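Local coordinates for putative histidinol-phosphate aminotransferase (Erwinia carotovora atroseptica, PDB 3LY1), which probably acts as a pyridoxal-phosphate-dependent aminotransferase, akin to histidinol-phosphate aminotransferases, at residues K209-I214 with V222-A227; I71-G76 with A240-N245; V178-A183 with R192-M197. All coordinates share one frame; numbering follows the deposited sequence. Where two conformers were deposited one is given.

Interaction 1: K209-I214 with V222-A227; sequences KTFSKI and VGYAVA. With PLP (pyridoxal-5'-phosphate), chain E; EDO (1,2-ethanediol), chain H.
Strands 205-210 and 223-226 run antiparallel here, with Lys-209 and Tyr-224 as a hydrogen-bonded pair (Lys-209 N to Tyr-224 O and Tyr-224 N to Lys-209 O, both 3.0 Å) and Thr-210 and Gly-223 as the non-hydrogen-bonded pair after it. This belongs to the mixed seven-stranded sheet of the large domain of a fold-type I aminotransferase. The backbones come very near at Thr-210 and Gly-223, whose CA atoms lie 3.9 Å apart, Gly-223 having no side chain to hold the strands off. Phe-211 N extends the pairing with a bond to Val-222 O, and that same oxygen sits at the edge of the Phe-211 ring, in its plane. Val-222 CG1 reaches Phe-211 CD1 at 3.7 Å. Tyr-224 places CG between its backbone N and carbonyl carbon (chi1 61°), which lays its side chain alongside Lys-209, pointing the same way; Lys-209 CB is then over the ring face, 4.0 Å from its centroid. The tyrosine hydroxyl bonds to His-64 and to an ethanediol probably left from crystallisation, while the bent lysine chain leads its NZ to a salt bridge with Glu-184.

Beyond the strand the chain grips the cofactor phosphate. Thr-210 OG1 donates to PLP O2P (2.6 Å) and accepts from Ser-212 N in an ST turn, which fixes the loop as Ser-212 OG donates to PLP O3P (2.5 Å). Lys-213, the expected Schiff-base lysine of this family, is not covalently linked: its NZ stands 3.5 Å from PLP C4A and is hydrogen-bonded to Tyr-48 OH of the second subunit.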
loop_
_atom_site.group_PDB
_atom_site.type_symbol
_atom_site.label_atom_id
_atom_site.label_comp_id
_atom_site.label_asym_id
_atom_site.label_seq_id
_atom_site.Cartn_x
_atom_site.Cartn_y
_atom_site.Cartn_z
ATOM N N LYS A 209 -4.586 -6.040 -12.689
ATOM C CA LYS A 209 -3.684 -7.175 -12.680
ATOM C C LYS A 209 -2.801 -7.143 -11.441
ATOM O O LYS A 209 -2.720 -6.133 -10.731
ATOM C CB LYS A 209 -2.869 -7.251 -13.993
ATOM C CG LYS A 209 -3.715 -7.824 -15.184
ATOM C CD LYS A 209 -2.928 -8.033 -16.476
ATOM C CE LYS A 209 -1.934 -9.199 -16.336
ATOM N NZ LYS A 209 -2.603 -10.553 -16.360
ATOM N N THR A 210 -2.187 -8.284 -11.139
ATOM C CA THR A 210 -1.419 -8.458 -9.905
ATOM C C THR A 210 -0.222 -9.364 -10.177
ATOM O O THR A 210 -0.280 -10.162 -11.082
ATOM C CB THR A 210 -2.274 -9.055 -8.781
ATOM O OG1 THR A 210 -1.507 -9.099 -7.561
ATOM C CG2 THR A 210 -2.782 -10.440 -9.153
ATOM N N PHE A 211 0.847 -9.214 -9.390
ATOM C CA PHE A 211 1.986 -10.153 -9.371
ATOM C C PHE A 211 1.803 -11.296 -8.333
ATOM O O PHE A 211 2.709 -12.114 -8.114
ATOM C CB PHE A 211 3.274 -9.387 -9.094
ATOM C CG PHE A 211 3.810 -8.621 -10.278
ATOM C CD1 PHE A 211 3.326 -7.356 -10.628
ATOM C CD2 PHE A 211 4.801 -9.165 -11.046
ATOM C CE1 PHE A 211 3.855 -6.675 -11.731
ATOM C CE2 PHE A 211 5.348 -8.479 -12.142
ATOM C CZ PHE A 211 4.871 -7.237 -12.485
ATOM N N SER A 212 0.655 -11.325 -7.671
ATOM C CA SER A 212 0.417 -12.192 -6.527
ATOM C C SER A 212 0.182 -13.670 -6.926
ATOM O O SER A 212 0.233 -14.519 -6.063
ATOM C CB SER A 212 -0.779 -11.704 -5.717
ATOM O OG SER A 212 -0.516 -10.515 -5.020
ATOM N N LYS A 213 -0.080 -13.964 -8.200
ATOM C CA LYS A 213 -0.560 -15.308 -8.598
ATOM C C LYS A 213 0.444 -16.036 -9.496
ATOM O O LYS A 213 1.339 -16.677 -8.969
ATOM C CB LYS A 213 -1.968 -15.236 -9.181
ATOM C CG LYS A 213 -2.984 -14.419 -8.316
ATOM C CD LYS A 213 -3.264 -14.997 -6.937
ATOM C CE LYS A 213 -4.161 -14.108 -6.086
ATOM N NZ LYS A 213 -4.437 -14.699 -4.735
ATOM N N ILE A 214 0.384 -15.897 -10.812
ATOM C CA ILE A 214 1.372 -16.608 -11.651
ATOM C C ILE A 214 2.805 -16.249 -11.208
ATOM O O ILE A 214 3.684 -17.134 -11.159
ATOM C CB ILE A 214 1.179 -16.362 -13.181
ATOM C CG1 ILE A 214 2.036 -17.331 -14.014
ATOM C CG2 ILE A 214 1.495 -14.960 -13.563
ATOM C CD1 ILE A 214 1.296 -18.518 -14.533
ATOM N N VAL A 222 2.456 -6.124 -5.083
ATOM C CA VAL A 222 2.624 -5.394 -6.323
ATOM C C VAL A 222 1.499 -5.749 -7.270
ATOM O O VAL A 222 1.345 -6.894 -7.654
ATOM C CB VAL A 222 4.011 -5.678 -7.010
ATOM C CG1 VAL A 222 4.237 -4.697 -8.176
ATOM C CG2 VAL A 222 5.198 -5.629 -6.002
ATOM N N GLY A 223 0.695 -4.757 -7.636
ATOM C CA GLY A 223 -0.287 -4.913 -8.685
ATOM C C GLY A 223 -0.369 -3.623 -9.466
ATOM O O GLY A 223 0.425 -2.704 -9.235
ATOM N N TYR A 224 -1.305 -3.557 -10.413
ATOM C CA TYR A 224 -1.445 -2.375 -11.246
ATOM C C TYR A 224 -2.811 -2.333 -11.947
ATOM O O TYR A 224 -3.535 -3.355 -12.008
ATOM C CB TYR A 224 -0.293 -2.234 -12.260
ATOM C CG TYR A 224 -0.160 -3.355 -13.257
ATOM C CD1 TYR A 224 0.442 -4.551 -12.913
ATOM C CD2 TYR A 224 -0.636 -3.218 -14.558
ATOM C CE1 TYR A 224 0.592 -5.576 -13.828
ATOM C CE2 TYR A 224 -0.522 -4.258 -15.476
ATOM C CZ TYR A 224 0.109 -5.425 -15.121
ATOM O OH TYR A 224 0.221 -6.437 -16.046
ATOM N N ALA A 225 -3.173 -1.127 -12.380
ATOM C CA ALA A 225 -4.316 -0.889 -13.270
ATOM C C ALA A 225 -3.810 -0.441 -14.657
ATOM O O ALA A 225 -2.768 0.242 -14.787
ATOM C CB ALA A 225 -5.284 0.121 -12.675
ATOM N N VAL A 226 -4.543 -0.838 -15.687
ATOM C CA VAL A 226 -4.353 -0.363 -17.054
ATOM C C VAL A 226 -5.647 0.303 -17.516
ATOM O O VAL A 226 -6.755 -0.257 -17.344
ATOM C CB VAL A 226 -3.939 -1.494 -18.001
ATOM C CG1 VAL A 226 -3.447 -0.898 -19.350
ATOM C CG2 VAL A 226 -2.887 -2.433 -17.333
ATOM N N ALA A 227 -5.557 1.541 -18.009
ATOM C CA ALA A 227 -6.753 2.230 -18.484
ATOM C C ALA A 227 -6.365 3.427 -19.343
ATOM O O ALA A 227 -5.187 3.756 -19.459
ATOM C CB ALA A 227 -7.610 2.672 -17.300
HETATM N N1 PLP E . -8.698 -10.069 -7.500
HETATM C C2 PLP E . -9.035 -11.394 -7.308
HETATM C C2A PLP E . -10.040 -12.026 -8.238
HETATM C C3 PLP E . -8.458 -12.081 -6.239
HETATM O O3 PLP E . -8.803 -13.378 -6.038
HETATM C C4 PLP E . -7.548 -11.419 -5.385
HETATM C C4A PLP E . -6.815 -12.179 -4.309
HETATM O O4A PLP E . -7.514 -12.860 -3.576
HETATM C C5 PLP E . -7.229 -10.072 -5.592
HETATM C C6 PLP E . -7.840 -9.416 -6.661
HETATM C C5A PLP E . -6.273 -9.311 -4.698
HETATM O O4P PLP E . -4.927 -9.823 -4.686
HETATM P P PLP E . -3.678 -8.856 -4.461
HETATM O O1P PLP E . -4.015 -7.690 -3.585
HETATM O O2P PLP E . -3.323 -8.463 -5.871
HETATM O O3P PLP E . -2.664 -9.807 -3.847
HETATM C C1 EDO H . 2.281 -8.650 -14.883
HETATM O O1 EDO H . 0.960 -9.033 -15.252
HETATM C C2 EDO H . 3.093 -8.455 -16.152
HETATM O O2 EDO H . 3.541 -9.734 -16.581
HETATM O O HOH W 1 1.795 -8.956 -5.043
#

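Interaction 2: I71-G76 with A240-N245. With PLP (pyridoxal-5'-phosphate), chain E.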
loop_
_atom_site.group_PDB
_atom_site.type_symbol
_atom_site.label_atom_id
_atom_site.label_comp_id
_atom_site.label_asym_id
_atom_site.label_seq_id
_atom_site.Cartn_x
_atom_site.Cartn_y
_atom_site.Cartn_z
ATOM N N ILE A 71 -0.780 3.450 -16.934
ATOM C CA ILE A 71 -0.456 2.496 -15.860
ATOM C C ILE A 71 -0.524 3.182 -14.482
ATOM O O ILE A 71 0.051 4.249 -14.288
ATOM C CB ILE A 71 0.951 1.866 -16.063
ATOM C CG1 ILE A 71 1.002 1.115 -17.378
ATOM C CG2 ILE A 71 1.361 0.879 -14.886
ATOM C CD1 ILE A 71 -0.139 0.057 -17.539
ATOM N N LEU A 72 -1.219 2.564 -13.527
ATOM C CA LEU A 72 -1.134 2.936 -12.110
ATOM C C LEU A 72 -0.683 1.761 -11.289
ATOM O O LEU A 72 -1.396 0.750 -11.219
ATOM C CB LEU A 72 -2.479 3.414 -11.541
ATOM C CG LEU A 72 -2.504 3.908 -10.093
ATOM C CD1 LEU A 72 -1.776 5.239 -9.939
ATOM C CD2 LEU A 72 -3.962 4.095 -9.657
ATOM N N LEU A 73 0.501 1.880 -10.681
ATOM C CA LEU A 73 1.021 0.853 -9.795
ATOM C C LEU A 73 0.376 0.955 -8.439
ATOM O O LEU A 73 0.168 2.064 -7.899
ATOM C CB LEU A 73 2.549 0.961 -9.660
ATOM C CG LEU A 73 3.462 0.326 -10.697
ATOM C CD1 LEU A 73 4.806 1.053 -10.616
ATOM C CD2 LEU A 73 3.597 -1.198 -10.544
ATOM N N THR A 74 0.038 -0.198 -7.877
ATOM C CA THR A 74 -0.713 -0.255 -6.632
ATOM C C THR A 74 -0.140 -1.373 -5.776
ATOM O O THR A 74 0.633 -2.280 -6.262
ATOM C CB THR A 74 -2.276 -0.462 -6.843
ATOM O OG1 THR A 74 -2.529 -1.727 -7.470
ATOM C CG2 THR A 74 -2.965 0.691 -7.708
ATOM N N ALA A 75 -0.439 -1.296 -4.490
ATOM C CA ALA A 75 0.061 -2.319 -3.538
ATOM C C ALA A 75 -0.875 -3.512 -3.560
ATOM O O ALA A 75 -1.838 -3.598 -2.788
ATOM C CB ALA A 75 0.243 -1.744 -2.123
ATOM N N GLY A 76 -0.621 -4.396 -4.519
ATOM C CA GLY A 76 -1.541 -5.452 -4.930
ATOM C C GLY A 76 -2.729 -4.902 -5.691
ATOM O O GLY A 76 -2.986 -3.708 -5.654
ATOM N N ALA A 240 -2.047 6.945 -2.332
ATOM C CA ALA A 240 -1.055 7.912 -1.852
ATOM C C ALA A 240 0.204 7.770 -2.724
ATOM O O ALA A 240 1.279 7.285 -2.314
ATOM C CB ALA A 240 -0.757 7.719 -0.354
ATOM N N GLY A 241 0.035 8.181 -3.961
ATOM C CA GLY A 241 1.067 8.059 -4.951
ATOM C C GLY A 241 1.334 6.621 -5.317
ATOM O O GLY A 241 0.555 5.709 -5.003
ATOM N N GLU A 242 2.416 6.437 -6.054
ATOM C CA GLU A 242 2.890 5.118 -6.408
ATOM C C GLU A 242 4.185 4.916 -5.632
ATOM O O GLU A 242 5.249 5.364 -6.050
ATOM C CB GLU A 242 3.126 5.021 -7.918
ATOM C CG GLU A 242 1.833 5.071 -8.736
ATOM C CD GLU A 242 2.061 5.234 -10.227
ATOM O OE1 GLU A 242 2.358 6.386 -10.647
ATOM O OE2 GLU A 242 1.977 4.213 -10.968
ATOM N N LYS A 243 4.075 4.230 -4.496
ATOM C CA LYS A 243 5.164 4.125 -3.532
ATOM C C LYS A 243 5.255 2.658 -3.094
ATOM O O LYS A 243 5.065 2.320 -1.917
ATOM C CB LYS A 243 4.908 5.042 -2.333
ATOM C CG LYS A 243 4.749 6.521 -2.699
ATOM C CD LYS A 243 4.526 7.370 -1.497
ATOM C CE LYS A 243 4.438 8.856 -1.862
ATOM N NZ LYS A 243 4.357 9.713 -0.673
ATOM N N ILE A 244 5.539 1.818 -4.074
ATOM C CA ILE A 244 5.627 0.374 -3.918
ATOM C C ILE A 244 6.920 0.078 -3.178
ATOM O O ILE A 244 7.896 0.817 -3.273
ATOM C CB ILE A 244 5.560 -0.317 -5.328
ATOM C CG1 ILE A 244 4.293 0.131 -6.075
ATOM C CG2 ILE A 244 5.464 -1.813 -5.225
ATOM C CD1 ILE A 244 2.995 -0.160 -5.290
ATOM N N ASN A 245 6.938 -1.020 -2.441
ATOM C CA ASN A 245 8.096 -1.382 -1.659
ATOM C C ASN A 245 9.268 -1.831 -2.547
ATOM O O ASN A 245 9.064 -2.362 -3.648
ATOM C CB ASN A 245 7.729 -2.393 -0.571
ATOM C CG ASN A 245 7.793 -3.809 -1.030
ATOM O OD1 ASN A 245 8.858 -4.437 -1.042
ATOM N ND2 ASN A 245 6.650 -4.339 -1.401
HETATM N N1 PLP E . -8.698 -10.069 -7.500
HETATM C C2 PLP E . -9.035 -11.394 -7.308
HETATM C C2A PLP E . -10.040 -12.026 -8.238
HETATM C C3 PLP E . -8.458 -12.081 -6.239
HETATM O O3 PLP E . -8.803 -13.378 -6.038
HETATM C C4 PLP E . -7.548 -11.419 -5.385
HETATM C C4A PLP E . -6.815 -12.179 -4.309
HETATM O O4A PLP E . -7.514 -12.860 -3.576
HETATM C C5 PLP E . -7.229 -10.072 -5.592
HETATM C C6 PLP E . -7.840 -9.416 -6.661
HETATM C C5A PLP E . -6.273 -9.311 -4.698
HETATM O O4P PLP E . -4.927 -9.823 -4.686
HETATM P P PLP E . -3.678 -8.856 -4.461
HETATM O O1P PLP E . -4.015 -7.690 -3.585
HETATM O O2P PLP E . -3.323 -8.463 -5.871
HETATM O O3P PLP E . -2.664 -9.807 -3.847
HETATM O O HOH W 2 3.153 3.860 -13.131
HETATM O O HOH W 3 0.336 6.824 -12.939
HETATM O O HOH W 4 -0.387 3.083 -5.384
#
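The carboxylate of Glu-242 has Leu-72 CD1 over one face, 3.8 Å from Glu-242 CD, while the backbone N of Leu-73 comes to OE2 on its anti side, 20° out of the carboxylate plane. This bond from Leu-73 N to Glu-242 OE2 is 2.8 Å long and nearly straight (N-H...O angle 175°). The glutamate chain is extended beyond CG, so its end bonds an amide on the side of strand 71-74 that faces away from strand 223-226, the strand being outermost within this chain. The carbonyl of the same residue is bridged by a water, which donates to Leu-73 O and to Gly-241 O.

Ile-244 supplies the apolar part. Its CG1 lies 4.1 Å from Leu-73 CB, and its CD1 packs against the peptide after the strand, 3.3 Å from Thr-74 O. Leu-73 also rests on helix 50-63, and Lys-243 NZ bonds to Ser-78 OG of the second subunit. Thr-74 OG1 holds Gly-76 O at 2.7 Å where the chain turns to the cofactor phosphate. The loop 240-245 thus covers the edge strand of the large-domain sheet of a fold-type I aminotransferase, at the dimer interface beside the PLP sites.

Interaction 3: V178-A183 with R192-M197; sequences VDEAYA and RSISPM. With PLP (pyridoxal-5'-phosphate), chain E.
Glu-180, just beyond strand 174-179, reaches across to Ser-193 and Ile-194 at the start of helix 195-199, within the beta-alpha-beta unit completed by strand 205-210. From CB its chain runs out straight: CG is anti to the carbonyl carbon (chi1 -63°) and the chain stays extended past it, which carries CD to within 3.6 Å of Ser-193 OG. The carboxylate then grips two successive residues through its two oxygens. OE1 accepts from Ser-193 OG at 2.7 Å, and OE2 accepts from Ile-194 N at 3.0 Å (N-H...O angle 166°), each on the syn lone pair, so the fork closes round the turn and its rotation is fixed. A water donates to both OE2 and Arg-192 O, so OE2 has a second partner besides Ile-194 N.

Ser-193 OG, while donating to the glutamate, accepts from Ser-195 N at 3.1 Å; this capping bond leads the chain into the helix. Ile-194 adds an apolar anchor: its CG2 packs against Val-178 CB at 4.0 Å, the two side chains crossing at about a right angle, and the isoleucine side chain also touches helix 160-168 and Ile-205.

The same strand end supports the cofactor. Within the type I turn from Glu-180 to Ala-183, Tyr-182 OH is hydrogen-bonded to PLP O3 at 2.5 Å. Asp-179 OD1 accepts from Ala-181 N in an Asx turn, leaving OD2, also held by Tyr-146 OH, to accept a 2.7 Å bond from the pyridine nitrogen, PLP N1.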
loop_
_atom_site.group_PDB
_atom_site.type_symbol
_atom_site.label_atom_id
_atom_site.label_comp_id
_atom_site.label_asym_id
_atom_site.label_seq_id
_atom_site.Cartn_x
_atom_site.Cartn_y
_atom_site.Cartn_z
ATOM N N VAL A 178 -12.395 -4.918 -15.054
ATOM C CA VAL A 178 -12.143 -6.284 -15.436
ATOM C C VAL A 178 -10.903 -6.763 -14.696
ATOM O O VAL A 178 -9.820 -6.191 -14.855
ATOM C CB VAL A 178 -11.939 -6.467 -16.986
ATOM C CG1 VAL A 178 -11.879 -7.939 -17.358
ATOM C CG2 VAL A 178 -13.046 -5.738 -17.799
ATOM N N ASP A 179 -11.088 -7.791 -13.864
ATOM C CA ASP A 179 -10.082 -8.261 -12.910
ATOM C C ASP A 179 -9.508 -9.558 -13.434
ATOM O O ASP A 179 -10.150 -10.604 -13.367
ATOM C CB ASP A 179 -10.730 -8.389 -11.501
ATOM C CG ASP A 179 -9.747 -8.785 -10.403
ATOM O OD1 ASP A 179 -8.614 -9.296 -10.729
ATOM O OD2 ASP A 179 -10.135 -8.604 -9.184
ATOM N N GLU A 180 -8.290 -9.479 -13.978
ATOM C CA GLU A 180 -7.648 -10.618 -14.589
ATOM C C GLU A 180 -6.511 -11.157 -13.740
ATOM O O GLU A 180 -5.499 -11.604 -14.272
ATOM C CB GLU A 180 -7.181 -10.233 -15.981
ATOM C CG GLU A 180 -8.373 -9.861 -16.916
ATOM C CD GLU A 180 -7.985 -9.566 -18.383
ATOM O OE1 GLU A 180 -6.788 -9.668 -18.774
ATOM O OE2 GLU A 180 -8.925 -9.236 -19.151
ATOM N N ALA A 181 -6.697 -11.138 -12.413
ATOM C CA ALA A 181 -5.733 -11.686 -11.446
ATOM C C ALA A 181 -5.190 -13.030 -11.895
ATOM O O ALA A 181 -3.983 -13.243 -11.856
ATOM C CB ALA A 181 -6.389 -11.807 -10.049
ATOM N N TYR A 182 -6.068 -13.941 -12.339
ATOM C CA TYR A 182 -5.648 -15.326 -12.626
ATOM C C TYR A 182 -5.433 -15.659 -14.105
ATOM O O TYR A 182 -5.366 -16.841 -14.473
ATOM C CB TYR A 182 -6.647 -16.323 -12.011
ATOM C CG TYR A 182 -6.854 -16.131 -10.515
ATOM C CD1 TYR A 182 -5.969 -16.642 -9.582
ATOM C CD2 TYR A 182 -7.940 -15.424 -10.048
ATOM C CE1 TYR A 182 -6.162 -16.407 -8.207
ATOM C CE2 TYR A 182 -8.146 -15.216 -8.685
ATOM C CZ TYR A 182 -7.250 -15.706 -7.772
ATOM O OH TYR A 182 -7.448 -15.464 -6.415
ATOM N N ALA A 183 -5.342 -14.644 -14.951
ATOM C CA ALA A 183 -5.497 -14.842 -16.406
ATOM C C ALA A 183 -4.369 -15.671 -17.040
ATOM O O ALA A 183 -4.620 -16.421 -17.965
ATOM C CB ALA A 183 -5.632 -13.515 -17.127
ATOM N N ARG A 192 -9.991 -14.238 -23.664
ATOM C CA ARG A 192 -9.118 -13.203 -24.215
ATOM C C ARG A 192 -8.911 -12.102 -23.173
ATOM O O ARG A 192 -9.878 -11.660 -22.552
ATOM C CB ARG A 192 -9.747 -12.598 -25.494
ATOM C CG ARG A 192 -9.093 -13.032 -26.785
ATOM C CD ARG A 192 -10.026 -13.192 -27.981
ATOM N NE ARG A 192 -11.230 -12.360 -28.077
ATOM C CZ ARG A 192 -12.353 -12.805 -28.637
ATOM N NH1 ARG A 192 -12.402 -14.051 -29.084
ATOM N NH2 ARG A 192 -13.437 -12.044 -28.730
ATOM N N SER A 193 -7.666 -11.660 -22.972
ATOM C CA SER A 193 -7.435 -10.450 -22.149
ATOM C C SER A 193 -8.123 -9.240 -22.805
ATOM O O SER A 193 -8.184 -9.111 -24.052
ATOM C CB SER A 193 -5.955 -10.144 -21.907
ATOM O OG SER A 193 -5.803 -8.909 -21.198
ATOM N N ILE A 194 -8.683 -8.378 -21.965
ATOM C CA ILE A 194 -9.343 -7.172 -22.428
ATOM C C ILE A 194 -8.333 -6.101 -22.801
ATOM O O ILE A 194 -8.685 -5.082 -23.376
ATOM C CB ILE A 194 -10.353 -6.656 -21.380
ATOM C CG1 ILE A 194 -11.433 -5.786 -22.047
ATOM C CG2 ILE A 194 -9.673 -5.936 -20.181
ATOM C CD1 ILE A 194 -12.465 -6.586 -22.774
ATOM N N SER A 195 -7.081 -6.322 -22.457
ATOM C CA SER A 195 -6.021 -5.346 -22.684
ATOM C C SER A 195 -5.967 -4.667 -24.071
ATOM O O SER A 195 -5.795 -3.435 -24.138
ATOM C CB SER A 195 -4.653 -5.963 -22.354
ATOM O OG SER A 195 -3.681 -4.944 -22.274
ATOM N N PRO A 196 -6.111 -5.444 -25.173
ATOM C CA PRO A 196 -6.037 -4.750 -26.454
ATOM C C PRO A 196 -7.150 -3.692 -26.664
ATOM O O PRO A 196 -6.919 -2.737 -27.402
ATOM C CB PRO A 196 -6.112 -5.882 -27.475
ATOM C CG PRO A 196 -5.544 -7.053 -26.760
ATOM C CD PRO A 196 -6.092 -6.900 -25.358
HETATM N N MSE A 197 -8.316 -3.831 -26.022
HETATM C CA MSE A 197 -9.365 -2.813 -26.155
HETATM C C MSE A 197 -8.904 -1.461 -25.560
HETATM O O MSE A 197 -9.295 -0.395 -26.025
HETATM C CB MSE A 197 -10.680 -3.288 -25.519
HETATM C CG MSE A 197 -11.195 -4.645 -26.050
HETATM SE SE MSE A 197 -11.493 -4.668 -27.962
HETATM C CE MSE A 197 -10.081 -5.867 -28.576
HETATM N N1 PLP E . -8.698 -10.069 -7.500
HETATM C C2 PLP E . -9.035 -11.394 -7.308
HETATM C C2A PLP E . -10.040 -12.026 -8.238
HETATM C C3 PLP E . -8.458 -12.081 -6.239
HETATM O O3 PLP E . -8.803 -13.378 -6.038
HETATM C C4 PLP E . -7.548 -11.419 -5.385
HETATM C C4A PLP E . -6.815 -12.179 -4.309
HETATM O O4A PLP E . -7.514 -12.860 -3.576
HETATM C C5 PLP E . -7.229 -10.072 -5.592
HETATM C C6 PLP E . -7.840 -9.416 -6.661
HETATM C C5A PLP E . -6.273 -9.311 -4.698
HETATM O O4P PLP E . -4.927 -9.823 -4.686
HETATM P P PLP E . -3.678 -8.856 -4.461
HETATM O O1P PLP E . -4.015 -7.690 -3.585
HETATM O O2P PLP E . -3.323 -8.463 -5.871
HETATM O O3P PLP E . -2.664 -9.807 -3.847
HETATM O O HOH W 5 -10.926 -10.815 -19.969
#

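From the N terminus, strand 71-74 opens interaction 2, which closes only at 240-245 and so encloses the other two contacts. Within that long loop interaction 3 comes first, closing an eight-residue excursion between 178-183 and 192-197. Helix 195-199 then leads into strand 205-210, where interaction 1 opens and closes after seven residues; interactions 1 and 3 follow in series and none cross. All three reach one sheet: Ala-225 N to Leu-72 O (2.8 Å, probably a hydrogen bond) joins interactions 1 and 2, while Lys-213 CD packs on Tyr-182 CE1 between interactions 1 and 3. Interactions 2 and 3 do not touch, yet both reach PLP.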